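Local coordinates for protein 432aa long hypothetical deoxyribodipyrimidine photolyase (Sulfolobus tokodaii, PDB 2E0I) that probably uses light to split cyclobutane pyrimidine dimers in DNA, binding two FAD molecules, one of them a likely light-harvesting cofactor, at residues V385-D390 and P405-P410; T289-I294 and F365-Q370; I272-N277 and S423-V428. All blocks are in the same frame, centred on the assembly; numbering follows the deposited sequence.

How the contacts relate
Three loop closures lie inside the helical, FAD-binding part of the chain, two of them nested in the third. Going from the N terminus, 272-277, in the loop ahead of helix 278-286, is met near the C terminus by 423-428, so contact 3 encloses the other two. Inside it, contact 2 closes first, joining the start of helix 292-304 to the start of helix 367-374; contact 1 then closes a short loop around helix 393-396. Contacts 1 and 2 follow in series without crossing, and they touch: Y407 OH lies 3.2 Å from G290 O, a probable hydrogen bond. Contact 3 stands apart, about 10 Å from contact 2 at the nearest atoms.

Contact 1: V385-D390 and P405-P410; sequences VEELKD and PGYPSP
P405 meets E387 through its backbone, with the carbonyl O of P405 4.0 Å from E387 CB. At G406 the chain turns with a positive phi of 78°, which glycine adopts readily, and the peptide passes beside the E387 carboxylate. E387 OE2 and G406 O lie 3.3 Å apart, but both are acceptors. Arginines probably ease their proximity: OE2 forms salt bridges with R288 and R299, and R288 also gives G406 O a weak hydrogen bond.

Y407 has the largest share of the contact. Its CG stands opposite the backbone N (chi1 -175°), which swings the phenol in among three residues of 385-390. L388 lies over one face, with CD2 at 4.1 Å from the ring centroid in a CH-pi contact and CD1 above the middle of the ring. The bent chain of E387 crosses the tyrosine at about a right angle and places CG 3.7 Å from CD1 of Y407, approaching obliquely. V385 also comes in obliquely, its CG1 4.0 Å from Y407 CE1. Beyond the ring, the Y407 hydroxyl is hydrogen-bonded to D295 of helix 292-304. Replacing Y407 by an alanine is likely to open a gap beside L388 and V385 and to leave D295 without its hydroxyl partner.

Loop-to-loop packing of this kind belongs to the all-helical FAD-binding domain of the photolyase family: the loops before and after the short helix 393-396 close on each other, and V385, L388 and Y407 together rest on helix 292-304.

Contact 2: T289-I294 and F365-Q370; sequences TGYPII and FNPWKQ
Y291 and W368 are brought together by matching first torsions: in each, CG stands opposite the carbonyl carbon and beside the backbone N (chi1 -54° and -51°), and the two side chains cross at about a right angle. The rings form a displaced pair, tilted 30° from each other, with 4.8 Å between the centroids of the tyrosine ring and the six-membered indole ring. Overlap is therefore confined to the rims. W368 CZ2 sits over one face of the tyrosine, 3.5 Å from Y291 CD2, while W368 NE1 is 3.3 Å from Y291 CE2. P367 adds its CB to the same tyrosine rim, 3.4 Å from Y291 CD2. P292 touches the far end of the indole, its CD 3.7 Å from W368 CZ3.

Two helix starts thus pack against each other, each with a proline just after its N-cap residue, Y291 or N366. The second is capped by its own side chain: N366 OD1 accepts from K369 N at 3.1 Å, the donor standing above the carbonyl plane. Further rings build the cluster outward, F318 edge-to-face with Y291 and Y400 edge-to-face with W368.

Across the interface the chemistry is apolar, so dispersion and shape do the holding; the polar end of Y291 is satisfied elsewhere, its OH hydrogen-bonded to V412 O and W414 N, which probably helps hold the ring in place against the indole.

Contact 3: I272-N277 and S423-V428; sequences ISWENN and SEYKNV
Y425 and W274 present their rings to I272, which lies between them. Over one face of the Y425 ring stands the I272 methyl CD1, 3.6 Å from the ring centroid and 19° off its normal, a CH-pi contact. The other branch of the same isoleucine, CG2, sits above the centre of one face of the W274 ring, so a single side chain spaces two aromatics that otherwise meet only at a corner: W274 CH2 comes obliquely to within 3.4 Å of Y425 OH. F362 reaches Y425 edge-to-face, and Y269 meets it with its plane inclined.

The isoleucine can serve both rings because its branches diverge. CG1 stands opposite the carbonyl carbon (chi1 -67°), and the extended chi2 carries CD1 outward to the tyrosine, whereas CG2 points along the tryptophan side. Alongside, V428 CG2 approaches I272 CG1 at 4.1 Å, the two side chains crossing at about a right angle.

In the helical FAD-binding domain of this photolyase, the contact fastens the end of the C-terminal helix 414-427 to the loop that precedes helix 278-286; the side chain of Y425 is still about 13 Å from a bound FAD.

The Y425 hydroxyl finds its partner elsewhere: it is hydrogen-bonded to A354 O, which anchors the far end of the ring while I272 rests on its face. E424 starts out toward the loop, and its OE2 comes to 4.2 Å from S273 O, two acceptors that only pass each other. E275 forms a salt bridge with R417, earlier on helix 414-427, giving the loop a second, charged attachment to the same helix.

Contact 1: V385-D390 and P405-P410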
ATOM      1  N   VAL A 385       7.958  -9.553  20.995  1.00 43.67           N
ATOM      2  CA  VAL A 385       8.535 -10.885  21.125  1.00 44.90           C
ATOM      3  C   VAL A 385       8.307 -11.365  22.549  1.00 46.67           C
ATOM      4  O   VAL A 385       9.069 -11.041  23.456  1.00 47.02           O
ATOM      5  CB  VAL A 385      10.037 -10.889  20.823  1.00 43.85           C
ATOM      6  CG1 VAL A 385      10.585 -12.297  20.953  1.00 43.14           C
ATOM      7  CG2 VAL A 385      10.281 -10.354  19.432  1.00 42.99           C
ATOM      8  N   GLU A 386       7.246 -12.141  22.724  1.00 49.19           N
ATOM      9  CA  GLU A 386       6.848 -12.687  24.022  1.00 51.92           C
ATOM     10  C   GLU A 386       7.984 -13.179  24.922  1.00 51.50           C
ATOM     11  O   GLU A 386       8.148 -12.709  26.048  1.00 51.07           O
ATOM     12  CB  GLU A 386       5.863 -13.835  23.801  1.00 55.60           C
ATOM     13  CG  GLU A 386       4.930 -14.085  24.967  1.00 60.74           C
ATOM     14  CD  GLU A 386       3.999 -12.903  25.230  1.00 64.29           C
ATOM     15  OE1 GLU A 386       3.114 -13.026  26.112  1.00 66.84           O
ATOM     16  OE2 GLU A 386       4.153 -11.853  24.559  1.00 64.63           O
ATOM     17  N   GLU A 387       8.753 -14.138  24.422  1.00 51.06           N
ATOM     18  CA  GLU A 387       9.861 -14.721  25.165  1.00 51.61           C
ATOM     19  C   GLU A 387      10.935 -13.746  25.694  1.00 51.44           C
ATOM     20  O   GLU A 387      11.455 -13.930  26.794  1.00 51.23           O
ATOM     21  CB  GLU A 387      10.514 -15.824  24.316  1.00 52.88           C
ATOM     22  CG  GLU A 387      10.566 -15.542  22.796  1.00 56.09           C
ATOM     23  CD  GLU A 387       9.313 -16.003  22.021  1.00 56.55           C
ATOM     24  OE1 GLU A 387       8.187 -15.615  22.398  1.00 56.68           O
ATOM     25  OE2 GLU A 387       9.461 -16.747  21.021  1.00 55.93           O
ATOM     26  N   LEU A 388      11.267 -12.709  24.936  1.00 50.82           N
ATOM     27  CA  LEU A 388      12.283 -11.775  25.394  1.00 50.53           C
ATOM     28  C   LEU A 388      11.684 -10.685  26.264  1.00 51.44           C
ATOM     29  O   LEU A 388      12.356  -9.717  26.608  1.00 51.15           O
ATOM     30  CB  LEU A 388      12.980 -11.133  24.200  1.00 50.15           C
ATOM     31  CG  LEU A 388      13.517 -12.087  23.137  1.00 50.06           C
ATOM     32  CD1 LEU A 388      14.335 -11.299  22.133  1.00 49.65           C
ATOM     33  CD2 LEU A 388      14.365 -13.165  23.784  1.00 49.60           C
ATOM     34  N   LYS A 389      10.417 -10.848  26.623  1.00 52.66           N
ATOM     35  CA  LYS A 389       9.720  -9.857  27.429  1.00 54.28           C
ATOM     36  C   LYS A 389      10.437  -9.408  28.699  1.00 54.88           C
ATOM     37  O   LYS A 389      10.285  -8.259  29.122  1.00 54.78           O
ATOM     38  CB  LYS A 389       8.319 -10.364  27.793  1.00 55.87           C
ATOM     39  CG  LYS A 389       7.544  -9.439  28.724  1.00 58.30           C
ATOM     40  CD  LYS A 389       7.534  -8.011  28.186  1.00 61.98           C
ATOM     41  CE  LYS A 389       6.995  -7.018  29.209  1.00 63.18           C
ATOM     42  NZ  LYS A 389       5.553  -7.254  29.498  1.00 65.48           N
ATOM     43  N   ASP A 390      11.220 -10.295  29.310  1.00 56.03           N
ATOM     44  CA  ASP A 390      11.913  -9.932  30.546  1.00 56.47           C
ATOM     45  C   ASP A 390      13.430  -9.947  30.479  1.00 55.46           C
ATOM     46  O   ASP A 390      14.100  -9.621  31.455  1.00 55.27           O
ATOM     47  CB  ASP A 390      11.440 -10.825  31.692  1.00 58.24           C
ATOM     48  CG  ASP A 390       9.935 -10.745  31.903  1.00 60.48           C
ATOM     49  OD1 ASP A 390       9.189 -11.322  31.083  1.00 62.39           O
ATOM     50  OD2 ASP A 390       9.495 -10.092  32.874  1.00 61.00           O
ATOM     51  N   PRO A 405      15.464 -19.183  26.968  1.00 57.72           N
ATOM     52  CA  PRO A 405      14.442 -20.214  26.773  1.00 56.79           C
ATOM     53  C   PRO A 405      13.293 -19.791  25.875  1.00 56.48           C
ATOM     54  O   PRO A 405      12.794 -18.670  25.977  1.00 57.19           O
ATOM     55  CB  PRO A 405      13.974 -20.497  28.193  1.00 56.68           C
ATOM     56  CG  PRO A 405      14.069 -19.144  28.828  1.00 57.58           C
ATOM     57  CD  PRO A 405      15.424 -18.667  28.348  1.00 57.47           C
ATOM     58  N   GLY A 406      12.878 -20.696  24.998  1.00 55.62           N
ATOM     59  CA  GLY A 406      11.764 -20.410  24.113  1.00 54.24           C
ATOM     60  C   GLY A 406      12.058 -19.528  22.919  1.00 53.47           C
ATOM     61  O   GLY A 406      11.205 -19.355  22.053  1.00 53.74           O
ATOM     62  N   TYR A 407      13.254 -18.959  22.860  1.00 52.42           N
ATOM     63  CA  TYR A 407      13.604 -18.107  21.736  1.00 50.93           C
ATOM     64  C   TYR A 407      14.701 -18.763  20.919  1.00 49.99           C
ATOM     65  O   TYR A 407      15.821 -18.918  21.381  1.00 49.67           O
ATOM     66  CB  TYR A 407      14.066 -16.738  22.223  1.00 50.33           C
ATOM     67  CG  TYR A 407      14.323 -15.761  21.107  1.00 48.87           C
ATOM     68  CD1 TYR A 407      13.291 -15.325  20.285  1.00 49.17           C
ATOM     69  CD2 TYR A 407      15.597 -15.275  20.873  1.00 48.83           C
ATOM     70  CE1 TYR A 407      13.526 -14.423  19.260  1.00 49.17           C
ATOM     71  CE2 TYR A 407      15.846 -14.377  19.852  1.00 49.43           C
ATOM     72  CZ  TYR A 407      14.810 -13.953  19.049  1.00 49.40           C
ATOM     73  OH  TYR A 407      15.076 -13.061  18.037  1.00 48.80           O
ATOM     74  N   PRO A 408      14.386 -19.147  19.678  1.00 49.97           N
ATOM     75  CA  PRO A 408      15.363 -19.793  18.806  1.00 50.12           C
ATOM     76  C   PRO A 408      16.582 -18.922  18.629  1.00 50.58           C
ATOM     77  O   PRO A 408      16.476 -17.696  18.592  1.00 51.85           O
ATOM     78  CB  PRO A 408      14.599 -19.958  17.503  1.00 49.47           C
ATOM     79  CG  PRO A 408      13.754 -18.738  17.486  1.00 49.65           C
ATOM     80  CD  PRO A 408      13.215 -18.713  18.899  1.00 50.21           C
ATOM     81  N   SER A 409      17.744 -19.553  18.533  1.00 50.45           N
ATOM     82  CA  SER A 409      18.976 -18.809  18.333  1.00 50.43           C
ATOM     83  C   SER A 409      19.063 -18.535  16.837  1.00 49.79           C
ATOM     84  O   SER A 409      18.405 -19.208  16.038  1.00 49.66           O
ATOM     85  CB  SER A 409      20.178 -19.629  18.805  1.00 50.52           C
ATOM     86  OG  SER A 409      20.165 -20.910  18.209  1.00 50.15           O
ATOM     87  N   PRO A 410      19.859 -17.537  16.437  1.00 49.08           N
ATOM     88  CA  PRO A 410      19.992 -17.211  15.015  1.00 48.64           C
ATOM     89  C   PRO A 410      19.957 -18.431  14.097  1.00 48.16           C
ATOM     90  O   PRO A 410      20.729 -19.363  14.275  1.00 49.46           O
ATOM     91  CB  PRO A 410      21.318 -16.440  14.954  1.00 48.30           C
ATOM     92  CG  PRO A 410      21.959 -16.658  16.324  1.00 48.68           C
ATOM     93  CD  PRO A 410      20.793 -16.737  17.241  1.00 49.19           C
TER

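Contact 2: T289-I294 and F365-Q370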
ATOM      1  N   THR A 289      12.910 -16.229  13.523  1.00 40.99           N
ATOM      2  CA  THR A 289      14.256 -16.147  13.000  1.00 40.75           C
ATOM      3  C   THR A 289      15.037 -15.908  14.289  1.00 41.12           C
ATOM      4  O   THR A 289      14.433 -15.649  15.326  1.00 42.53           O
ATOM      5  CB  THR A 289      14.409 -14.943  12.063  1.00 40.71           C
ATOM      6  OG1 THR A 289      15.589 -15.107  11.280  1.00 43.60           O
ATOM      7  CG2 THR A 289      14.546 -13.646  12.847  1.00 40.04           C
ATOM      8  N   GLY A 290      16.358 -15.975  14.268  1.00 39.61           N
ATOM      9  CA  GLY A 290      17.053 -15.753  15.528  1.00 39.47           C
ATOM     10  C   GLY A 290      17.337 -14.313  15.928  1.00 37.54           C
ATOM     11  O   GLY A 290      17.914 -14.068  16.982  1.00 37.21           O
ATOM     12  N   TYR A 291      16.921 -13.370  15.093  1.00 36.62           N
ATOM     13  CA  TYR A 291      17.166 -11.951  15.314  1.00 36.01           C
ATOM     14  C   TYR A 291      15.973 -11.185  15.873  1.00 35.66           C
ATOM     15  O   TYR A 291      14.970 -10.995  15.187  1.00 36.42           O
ATOM     16  CB  TYR A 291      17.584 -11.309  13.997  1.00 36.02           C
ATOM     17  CG  TYR A 291      18.755 -11.987  13.339  1.00 35.20           C
ATOM     18  CD1 TYR A 291      18.703 -13.338  12.989  1.00 34.87           C
ATOM     19  CD2 TYR A 291      19.925 -11.288  13.079  1.00 35.54           C
ATOM     20  CE1 TYR A 291      19.788 -13.973  12.398  1.00 33.45           C
ATOM     21  CE2 TYR A 291      21.018 -11.913  12.489  1.00 35.24           C
ATOM     22  CZ  TYR A 291      20.940 -13.256  12.154  1.00 34.64           C
ATOM     23  OH  TYR A 291      22.017 -13.883  11.579  1.00 35.49           O
ATOM     24  N   PRO A 292      16.083 -10.707  17.121  1.00 34.49           N
ATOM     25  CA  PRO A 292      15.036  -9.954  17.822  1.00 33.58           C
ATOM     26  C   PRO A 292      14.287  -8.871  17.034  1.00 31.54           C
ATOM     27  O   PRO A 292      13.058  -8.869  16.998  1.00 29.51           O
ATOM     28  CB  PRO A 292      15.780  -9.402  19.036  1.00 33.19           C
ATOM     29  CG  PRO A 292      16.679 -10.547  19.368  1.00 33.16           C
ATOM     30  CD  PRO A 292      17.241 -10.918  18.004  1.00 33.25           C
ATOM     31  N   ILE A 293      15.020  -7.954  16.408  1.00 30.72           N
ATOM     32  CA  ILE A 293      14.382  -6.881  15.657  1.00 30.23           C
ATOM     33  C   ILE A 293      13.571  -7.392  14.471  1.00 30.83           C
ATOM     34  O   ILE A 293      12.511  -6.846  14.165  1.00 30.09           O
ATOM     35  CB  ILE A 293      15.408  -5.859  15.141  1.00 30.49           C
ATOM     36  CG1 ILE A 293      14.679  -4.610  14.658  1.00 30.04           C
ATOM     37  CG2 ILE A 293      16.219  -6.447  13.995  1.00 29.03           C
ATOM     38  CD1 ILE A 293      13.805  -3.993  15.715  1.00 31.56           C
ATOM     39  N   ILE A 294      14.072  -8.433  13.804  1.00 30.35           N
ATOM     40  CA  ILE A 294      13.377  -9.022  12.662  1.00 29.66           C
ATOM     41  C   ILE A 294      12.120  -9.737  13.157  1.00 29.55           C
ATOM     42  O   ILE A 294      11.050  -9.589  12.586  1.00 29.66           O
ATOM     43  CB  ILE A 294      14.282 -10.040  11.908  1.00 29.73           C
ATOM     44  CG1 ILE A 294      15.575  -9.354  11.450  1.00 29.26           C
ATOM     45  CG2 ILE A 294      13.547 -10.611  10.700  1.00 27.16           C
ATOM     46  CD1 ILE A 294      15.372  -8.203  10.479  1.00 27.85           C
ATOM     47  N   PHE A 365      22.677  -4.211   5.476  1.00 54.03           N
ATOM     48  CA  PHE A 365      22.487  -3.719   6.837  1.00 54.03           C
ATOM     49  C   PHE A 365      22.960  -4.755   7.844  1.00 53.49           C
ATOM     50  O   PHE A 365      22.880  -5.957   7.601  1.00 54.70           O
ATOM     51  CB  PHE A 365      21.009  -3.434   7.113  1.00 54.89           C
ATOM     52  CG  PHE A 365      20.425  -2.359   6.256  1.00 58.17           C
ATOM     53  CD1 PHE A 365      20.858  -1.043   6.380  1.00 58.90           C
ATOM     54  CD2 PHE A 365      19.436  -2.660   5.320  1.00 59.65           C
ATOM     55  CE1 PHE A 365      20.314  -0.036   5.584  1.00 60.12           C
ATOM     56  CE2 PHE A 365      18.884  -1.663   4.517  1.00 60.93           C
ATOM     57  CZ  PHE A 365      19.324  -0.347   4.649  1.00 60.96           C
ATOM     58  N   ASN A 366      23.451  -4.285   8.982  1.00 51.92           N
ATOM     59  CA  ASN A 366      23.894  -5.186  10.028  1.00 49.16           C
ATOM     60  C   ASN A 366      22.724  -5.347  10.992  1.00 47.25           C
ATOM     61  O   ASN A 366      22.385  -4.428  11.735  1.00 47.23           O
ATOM     62  CB  ASN A 366      25.087  -4.604  10.770  1.00 50.13           C
ATOM     63  CG  ASN A 366      25.660  -5.569  11.772  1.00 50.44           C
ATOM     64  OD1 ASN A 366      24.924  -6.210  12.532  1.00 49.67           O
ATOM     65  ND2 ASN A 366      26.982  -5.684  11.786  1.00 50.65           N
ATOM     66  N   PRO A 367      22.086  -6.520  10.990  1.00 45.39           N
ATOM     67  CA  PRO A 367      20.950  -6.777  11.872  1.00 43.43           C
ATOM     68  C   PRO A 367      21.162  -6.317  13.300  1.00 41.86           C
ATOM     69  O   PRO A 367      20.356  -5.575  13.844  1.00 42.66           O
ATOM     70  CB  PRO A 367      20.784  -8.285  11.779  1.00 43.50           C
ATOM     71  CG  PRO A 367      21.182  -8.563  10.371  1.00 44.89           C
ATOM     72  CD  PRO A 367      22.420  -7.719  10.201  1.00 45.08           C
ATOM     73  N   TRP A 368      22.257  -6.751  13.906  1.00 40.90           N
ATOM     74  CA  TRP A 368      22.534  -6.398  15.287  1.00 39.59           C
ATOM     75  C   TRP A 368      22.829  -4.924  15.494  1.00 39.59           C
ATOM     76  O   TRP A 368      22.368  -4.330  16.464  1.00 38.89           O
ATOM     77  CB  TRP A 368      23.677  -7.262  15.808  1.00 37.82           C
ATOM     78  CG  TRP A 368      23.422  -8.699  15.543  1.00 35.74           C
ATOM     79  CD1 TRP A 368      23.915  -9.433  14.511  1.00 34.41           C
ATOM     80  CD2 TRP A 368      22.504  -9.555  16.247  1.00 35.51           C
ATOM     81  NE1 TRP A 368      23.360 -10.691  14.517  1.00 35.31           N
ATOM     82  CE2 TRP A 368      22.491 -10.795  15.570  1.00 34.62           C
ATOM     83  CE3 TRP A 368      21.691  -9.392  17.381  1.00 35.33           C
ATOM     84  CZ2 TRP A 368      21.694 -11.872  15.985  1.00 33.29           C
ATOM     85  CZ3 TRP A 368      20.896 -10.465  17.797  1.00 34.99           C
ATOM     86  CH2 TRP A 368      20.906 -11.688  17.096  1.00 34.73           C
ATOM     87  N   LYS A 369      23.594  -4.331  14.590  1.00 40.09           N
ATOM     88  CA  LYS A 369      23.907  -2.915  14.707  1.00 42.13           C
ATOM     89  C   LYS A 369      22.625  -2.110  14.577  1.00 42.21           C
ATOM     90  O   LYS A 369      22.340  -1.219  15.379  1.00 42.65           O
ATOM     91  CB  LYS A 369      24.907  -2.495  13.625  1.00 43.70           C
ATOM     92  CG  LYS A 369      26.345  -2.515  14.102  1.00 46.34           C
ATOM     93  CD  LYS A 369      27.331  -2.222  12.988  1.00 49.33           C
ATOM     94  CE  LYS A 369      28.695  -1.835  13.567  1.00 51.58           C
ATOM     95  NZ  LYS A 369      29.153  -2.761  14.659  1.00 52.34           N
ATOM     96  N   GLN A 370      21.851  -2.453  13.557  1.00 42.16           N
ATOM     97  CA  GLN A 370      20.586  -1.802  13.268  1.00 42.04           C
ATOM     98  C   GLN A 370      19.649  -1.928  14.471  1.00 41.80           C
ATOM     99  O   GLN A 370      19.094  -0.940  14.956  1.00 41.06           O
ATOM    100  CB  GLN A 370      19.958  -2.466  12.040  1.00 42.69           C
ATOM    101  CG  GLN A 370      19.106  -1.549  11.194  1.00 43.76           C
ATOM    102  CD  GLN A 370      19.937  -0.571  10.410  1.00 43.89           C
ATOM    103  OE1 GLN A 370      19.412   0.312   9.733  1.00 44.55           O
ATOM    104  NE2 GLN A 370      21.249  -0.723  10.492  1.00 44.22           N
TER

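Contact 3: I272-N277 and S423-V428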
ATOM      1  N   ILE A 272      19.027 -14.834 -11.117  1.00 49.28           N
ATOM      2  CA  ILE A 272      19.537 -15.154  -9.792  1.00 46.78           C
ATOM      3  C   ILE A 272      18.994 -16.509  -9.358  1.00 46.12           C
ATOM      4  O   ILE A 272      17.822 -16.804  -9.558  1.00 45.13           O
ATOM      5  CB  ILE A 272      19.114 -14.093  -8.768  1.00 45.61           C
ATOM      6  CG1 ILE A 272      19.799 -12.770  -9.103  1.00 45.56           C
ATOM      7  CG2 ILE A 272      19.455 -14.556  -7.358  1.00 43.84           C
ATOM      8  CD1 ILE A 272      19.467 -11.645  -8.155  1.00 46.48           C
ATOM      9  N   SER A 273      19.854 -17.340  -8.783  1.00 46.09           N
ATOM     10  CA  SER A 273      19.428 -18.651  -8.325  1.00 46.53           C
ATOM     11  C   SER A 273      19.090 -18.574  -6.853  1.00 46.53           C
ATOM     12  O   SER A 273      19.903 -18.925  -5.993  1.00 47.37           O
ATOM     13  CB  SER A 273      20.527 -19.682  -8.548  1.00 46.97           C
ATOM     14  OG  SER A 273      20.802 -19.810  -9.928  1.00 50.78           O
ATOM     15  N   TRP A 274      17.884 -18.100  -6.566  1.00 45.29           N
ATOM     16  CA  TRP A 274      17.429 -17.974  -5.196  1.00 44.46           C
ATOM     17  C   TRP A 274      17.445 -19.338  -4.520  1.00 44.87           C
ATOM     18  O   TRP A 274      16.895 -20.303  -5.044  1.00 45.67           O
ATOM     19  CB  TRP A 274      16.013 -17.399  -5.166  1.00 42.89           C
ATOM     20  CG  TRP A 274      15.878 -16.100  -5.909  1.00 40.43           C
ATOM     21  CD1 TRP A 274      15.374 -15.921  -7.158  1.00 38.98           C
ATOM     22  CD2 TRP A 274      16.298 -14.810  -5.456  1.00 39.24           C
ATOM     23  NE1 TRP A 274      15.453 -14.601  -7.516  1.00 38.48           N
ATOM     24  CE2 TRP A 274      16.019 -13.896  -6.490  1.00 38.49           C
ATOM     25  CE3 TRP A 274      16.886 -14.339  -4.276  1.00 39.37           C
ATOM     26  CZ2 TRP A 274      16.307 -12.536  -6.383  1.00 39.16           C
ATOM     27  CZ3 TRP A 274      17.171 -12.987  -4.168  1.00 39.79           C
ATOM     28  CH2 TRP A 274      16.881 -12.101  -5.218  1.00 39.45           C
ATOM     29  N   GLU A 275      18.083 -19.418  -3.361  1.00 44.63           N
ATOM     30  CA  GLU A 275      18.155 -20.665  -2.625  1.00 44.92           C
ATOM     31  C   GLU A 275      16.751 -21.120  -2.215  1.00 44.77           C
ATOM     32  O   GLU A 275      16.503 -22.311  -2.051  1.00 44.72           O
ATOM     33  CB  GLU A 275      19.016 -20.468  -1.388  1.00 46.74           C
ATOM     34  CG  GLU A 275      19.215 -21.710  -0.547  1.00 50.00           C
ATOM     35  CD  GLU A 275      19.259 -21.388   0.928  1.00 51.55           C
ATOM     36  OE1 GLU A 275      18.196 -21.026   1.471  1.00 55.24           O
ATOM     37  OE2 GLU A 275      20.343 -21.478   1.542  1.00 52.93           O
ATOM     38  N   ASN A 276      15.845 -20.156  -2.057  1.00 44.82           N
ATOM     39  CA  ASN A 276      14.451 -20.393  -1.657  1.00 44.24           C
ATOM     40  C   ASN A 276      14.194 -21.542  -0.699  1.00 44.04           C
ATOM     41  O   ASN A 276      13.304 -22.355  -0.935  1.00 44.57           O
ATOM     42  CB  ASN A 276      13.554 -20.588  -2.883  1.00 43.60           C
ATOM     43  CG  ASN A 276      13.302 -19.302  -3.634  1.00 43.22           C
ATOM     44  OD1 ASN A 276      13.265 -18.224  -3.047  1.00 43.35           O
ATOM     45  ND2 ASN A 276      13.106 -19.411  -4.937  1.00 43.18           N
ATOM     46  N   ASN A 277      14.952 -21.610   0.385  1.00 44.10           N
ATOM     47  CA  ASN A 277      14.755 -22.680   1.351  1.00 45.25           C
ATOM     48  C   ASN A 277      13.433 -22.494   2.103  1.00 45.37           C
ATOM     49  O   ASN A 277      13.363 -21.744   3.073  1.00 45.37           O
ATOM     50  CB  ASN A 277      15.924 -22.724   2.337  1.00 45.94           C
ATOM     51  CG  ASN A 277      15.645 -23.617   3.517  1.00 47.22           C
ATOM     52  OD1 ASN A 277      15.167 -24.738   3.360  1.00 50.30           O
ATOM     53  ND2 ASN A 277      15.940 -23.131   4.710  1.00 48.93           N
ATOM     54  N   SER A 423      28.036 -12.378  -3.892  1.00 55.17           N
ATOM     55  CA  SER A 423      28.881 -13.014  -4.886  1.00 55.47           C
ATOM     56  C   SER A 423      27.969 -13.571  -5.969  1.00 56.05           C
ATOM     57  O   SER A 423      28.293 -13.496  -7.155  1.00 55.77           O
ATOM     58  CB  SER A 423      29.713 -14.132  -4.249  1.00 54.83           C
ATOM     59  OG  SER A 423      28.883 -15.147  -3.722  1.00 55.33           O
ATOM     60  N   GLU A 424      26.821 -14.110  -5.555  1.00 56.73           N
ATOM     61  CA  GLU A 424      25.854 -14.673  -6.494  1.00 58.24           C
ATOM     62  C   GLU A 424      25.311 -13.596  -7.433  1.00 58.10           C
ATOM     63  O   GLU A 424      25.019 -13.867  -8.598  1.00 57.96           O
ATOM     64  CB  GLU A 424      24.701 -15.346  -5.738  1.00 59.96           C
ATOM     65  CG  GLU A 424      24.963 -16.797  -5.353  1.00 64.37           C
ATOM     66  CD  GLU A 424      24.866 -17.757  -6.541  1.00 67.59           C
ATOM     67  OE1 GLU A 424      25.530 -17.509  -7.576  1.00 68.68           O
ATOM     68  OE2 GLU A 424      24.125 -18.765  -6.436  1.00 68.92           O
ATOM     69  N   TYR A 425      25.181 -12.376  -6.920  1.00 57.98           N
ATOM     70  CA  TYR A 425      24.698 -11.256  -7.720  1.00 58.13           C
ATOM     71  C   TYR A 425      25.755 -10.871  -8.742  1.00 59.65           C
ATOM     72  O   TYR A 425      25.466 -10.793  -9.932  1.00 59.89           O
ATOM     73  CB  TYR A 425      24.400 -10.052  -6.835  1.00 56.83           C
ATOM     74  CG  TYR A 425      22.970  -9.948  -6.356  1.00 55.59           C
ATOM     75  CD1 TYR A 425      22.121  -8.963  -6.855  1.00 54.80           C
ATOM     76  CD2 TYR A 425      22.476 -10.810  -5.383  1.00 55.02           C
ATOM     77  CE1 TYR A 425      20.816  -8.835  -6.390  1.00 53.77           C
ATOM     78  CE2 TYR A 425      21.171 -10.692  -4.914  1.00 54.07           C
ATOM     79  CZ  TYR A 425      20.351  -9.701  -5.421  1.00 53.45           C
ATOM     80  OH  TYR A 425      19.069  -9.564  -4.950  1.00 52.13           O
ATOM     81  N   LYS A 426      26.976 -10.614  -8.271  1.00 61.41           N
ATOM     82  CA  LYS A 426      28.086 -10.256  -9.158  1.00 62.68           C
ATOM     83  C   LYS A 426      28.211 -11.341 -10.218  1.00 63.25           C
ATOM     84  O   LYS A 426      28.430 -11.067 -11.394  1.00 62.42           O
ATOM     85  CB  LYS A 426      29.403 -10.146  -8.370  1.00 63.26           C
ATOM     86  CG  LYS A 426      29.486  -8.924  -7.457  1.00 65.66           C
ATOM     87  CD  LYS A 426      30.810  -8.837  -6.703  1.00 67.11           C
ATOM     88  CE  LYS A 426      30.992 -10.010  -5.730  1.00 69.35           C
ATOM     89  NZ  LYS A 426      32.234  -9.905  -4.903  1.00 69.05           N
ATOM     90  N   ASN A 427      28.055 -12.581  -9.776  1.00 64.57           N
ATOM     91  CA  ASN A 427      28.134 -13.733 -10.650  1.00 65.76           C
ATOM     92  C   ASN A 427      27.243 -13.510 -11.869  1.00 64.86           C
ATOM     93  O   ASN A 427      27.672 -13.689 -12.998  1.00 65.51           O
ATOM     94  CB  ASN A 427      27.686 -14.975  -9.879  1.00 68.93           C
ATOM     95  CG  ASN A 427      28.270 -16.251 -10.439  1.00 71.17           C
ATOM     96  OD1 ASN A 427      27.978 -16.642 -11.568  1.00 71.99           O
ATOM     97  ND2 ASN A 427      29.110 -16.910  -9.647  1.00 72.75           N
ATOM     98  N   VAL A 428      26.004 -13.095 -11.630  1.00 63.91           N
ATOM     99  CA  VAL A 428      25.040 -12.841 -12.700  1.00 62.67           C
ATOM    100  C   VAL A 428      25.501 -11.772 -13.702  1.00 62.21           C
ATOM    101  O   VAL A 428      25.334 -12.008 -14.916  1.00 61.55           O
ATOM    102  CB  VAL A 428      23.662 -12.441 -12.100  1.00 62.31           C
ATOM    103  CG1 VAL A 428      22.691 -12.032 -13.200  1.00 61.49           C
ATOM    104  CG2 VAL A 428      23.093 -13.612 -11.307  1.00 61.57           C
TER